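Local coordinates for FACT-Spt16 (Cicer arietinum, PDB 5CE6), which forms the N-terminal domain of a FACT histone chaperone subunit and probably binds histones H3-H4, at residues Val403-Leu408 / Leu428-Ile433. Sequence-based numbering, arbitrary orientation.
Sequences VFNVSL and LLADTI. With ACT (acetate ion), chain C.
Ile433 has CG1 between its backbone N and carbonyl carbon (chi1 74°), which carries CD1 over to Val406, whose CG2, beside its own backbone N, meets it at 3.7 Å. The same CG1 rests against Phe404 CB, 3.9 Å away, while the phenyl ring runs on away from the partner strand. On the opposite face of the sheet from Ile433 and Val406, Ser407 and Ala430 form a close non-hydrogen-bonded pair, CB to CB 3.6 Å. Leu428, at the start of its segment, swings its side-chain end toward 403-408 and brings CD1 within 3.6 Å of Ser407 OG. That hydroxyl also lies 3.1 Å from OXT of an acetate, probably from the crystallisation liquor, though the direction of its proton is unsettled.

Between these two faces runs the antiparallel ladder: Phe404 with Ile433, Val406 with Asp431 and Leu408 with Leu429 each exchange two backbone hydrogen bonds. The most bent, Val406 N to Asp431 O (2.9 Å), has 143° at the hydrogen. CA-H...O contacts fill in between, including Ala430 CA to Val406 O at 3.1 Å.

The buried Asp431 carboxylate is held by Thr444 and Arg315 on OD1 and by Lys449 and Gln336 on OD2, which probably stabilise its negative charge. This hairpin of the M24-type, pita-bread domain is flanked by strands 376-378 and 440-442; helix 323-342 packs on Val406, Leu408 and Leu429, and strand 309-319 covers Leu428, Ala430 and Thr432.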
loop_
_atom_site.group_PDB
_atom_site.type_symbol
_atom_site.label_atom_id
_atom_site.label_comp_id
_atom_site.label_asym_id
_atom_site.label_seq_id
_atom_site.Cartn_x
_atom_site.Cartn_y
_atom_site.Cartn_z
ATOM N N VAL A 403 -10.074 2.790 -2.291
ATOM C CA VAL A 403 -9.260 2.388 -3.422
ATOM C C VAL A 403 -8.645 1.052 -3.061
ATOM O O VAL A 403 -8.115 0.890 -1.957
ATOM C CB VAL A 403 -8.147 3.406 -3.694
ATOM C CG1 VAL A 403 -7.316 2.957 -4.883
ATOM C CG2 VAL A 403 -8.751 4.769 -3.962
ATOM N N PHE A 404 -8.718 0.088 -3.978
ATOM C CA PHE A 404 -8.232 -1.259 -3.680
ATOM C C PHE A 404 -7.197 -1.768 -4.677
ATOM O O PHE A 404 -7.314 -1.531 -5.883
ATOM C CB PHE A 404 -9.399 -2.272 -3.644
ATOM C CG PHE A 404 -10.328 -2.090 -2.478
ATOM C CD1 PHE A 404 -10.007 -2.608 -1.231
ATOM C CD2 PHE A 404 -11.520 -1.384 -2.630
ATOM C CE1 PHE A 404 -10.863 -2.433 -0.148
ATOM C CE2 PHE A 404 -12.380 -1.209 -1.551
ATOM C CZ PHE A 404 -12.051 -1.736 -0.315
ATOM N N ASN A 405 -6.187 -2.459 -4.146
ATOM C CA ASN A 405 -5.320 -3.332 -4.929
ATOM C C ASN A 405 -5.970 -4.699 -4.841
ATOM O O ASN A 405 -5.849 -5.374 -3.823
ATOM C CB ASN A 405 -3.903 -3.346 -4.299
ATOM C CG ASN A 405 -2.975 -4.393 -4.922
ATOM O OD1 ASN A 405 -3.184 -4.833 -6.053
ATOM N ND2 ASN A 405 -1.928 -4.772 -4.184
ATOM N N VAL A 406 -6.745 -5.059 -5.868
ATOM C CA VAL A 406 -7.414 -6.343 -5.924
ATOM C C VAL A 406 -6.442 -7.321 -6.552
ATOM O O VAL A 406 -6.231 -7.316 -7.762
ATOM C CB VAL A 406 -8.714 -6.281 -6.745
ATOM C CG1 VAL A 406 -9.388 -7.649 -6.797
ATOM C CG2 VAL A 406 -9.663 -5.243 -6.144
ATOM N N SER A 407 -5.860 -8.160 -5.702
ATOM C CA SER A 407 -4.732 -8.996 -6.081
ATOM C C SER A 407 -5.073 -10.395 -5.602
ATOM O O SER A 407 -5.187 -10.646 -4.403
ATOM C CB SER A 407 -3.447 -8.463 -5.417
ATOM O OG SER A 407 -2.304 -9.281 -5.696
ATOM N N LEU A 408 -5.288 -11.290 -6.561
ATOM C CA LEU A 408 -5.805 -12.612 -6.267
ATOM C C LEU A 408 -4.978 -13.657 -7.012
ATOM O O LEU A 408 -4.612 -13.461 -8.182
ATOM C CB LEU A 408 -7.273 -12.684 -6.713
ATOM C CG LEU A 408 -8.015 -13.973 -6.360
ATOM C CD1 LEU A 408 -8.252 -14.058 -4.862
ATOM C CD2 LEU A 408 -9.336 -14.061 -7.126
ATOM N N LEU A 428 -1.172 -15.251 -10.731
ATOM C CA LEU A 428 -1.505 -14.008 -10.026
ATOM C C LEU A 428 -2.099 -12.959 -10.954
ATOM O O LEU A 428 -1.583 -12.721 -12.060
ATOM C CB LEU A 428 -0.243 -13.456 -9.349
ATOM C CG LEU A 428 -0.436 -12.141 -8.591
ATOM C CD1 LEU A 428 -1.338 -12.366 -7.385
ATOM C CD2 LEU A 428 0.927 -11.625 -8.152
ATOM N N LEU A 429 -3.184 -12.329 -10.505
ATOM C CA LEU A 429 -3.771 -11.193 -11.200
ATOM C C LEU A 429 -3.988 -10.070 -10.203
ATOM O O LEU A 429 -4.534 -10.294 -9.123
ATOM C CB LEU A 429 -5.111 -11.568 -11.841
ATOM C CG LEU A 429 -5.046 -12.394 -13.120
ATOM C CD1 LEU A 429 -6.458 -12.784 -13.544
ATOM C CD2 LEU A 429 -4.383 -11.580 -14.219
ATOM N N ALA A 430 -3.569 -8.861 -10.556
ATOM C CA ALA A 430 -3.843 -7.710 -9.696
ATOM C C ALA A 430 -4.199 -6.495 -10.513
ATOM O O ALA A 430 -3.614 -6.247 -11.571
ATOM C CB ALA A 430 -2.657 -7.395 -8.778
ATOM N N ASP A 431 -5.156 -5.731 -9.996
ATOM C CA ASP A 431 -5.475 -4.420 -10.554
ATOM C C ASP A 431 -5.740 -3.406 -9.462
ATOM O O ASP A 431 -6.043 -3.775 -8.327
ATOM C CB ASP A 431 -6.717 -4.501 -11.440
ATOM C CG ASP A 431 -6.441 -5.148 -12.773
ATOM O OD1 ASP A 431 -5.946 -4.449 -13.682
ATOM O OD2 ASP A 431 -6.708 -6.348 -12.909
ATOM N N THR A 432 -5.673 -2.121 -9.823
ATOM C CA THR A 432 -6.032 -1.041 -8.889
ATOM C C THR A 432 -7.411 -0.535 -9.266
ATOM O O THR A 432 -7.673 -0.232 -10.431
ATOM C CB THR A 432 -5.028 0.107 -8.928
ATOM O OG1 THR A 432 -3.735 -0.419 -8.631
ATOM C CG2 THR A 432 -5.374 1.161 -7.885
ATOM N N ILE A 433 -8.318 -0.492 -8.296
ATOM C CA ILE A 433 -9.684 -0.062 -8.614
ATOM C C ILE A 433 -10.120 1.081 -7.704
ATOM O O ILE A 433 -9.691 1.157 -6.548
ATOM C CB ILE A 433 -10.693 -1.218 -8.550
ATOM C CG1 ILE A 433 -10.989 -1.605 -7.108
ATOM C CG2 ILE A 433 -10.212 -2.437 -9.367
ATOM C CD1 ILE A 433 -12.136 -2.592 -7.005
HETATM C C ACT C . -2.360 -11.418 -2.282
HETATM O O ACT C . -3.515 -10.948 -2.104
HETATM O OXT ACT C . -1.912 -11.395 -3.457
HETATM C CH3 ACT C . -1.544 -11.954 -1.140
#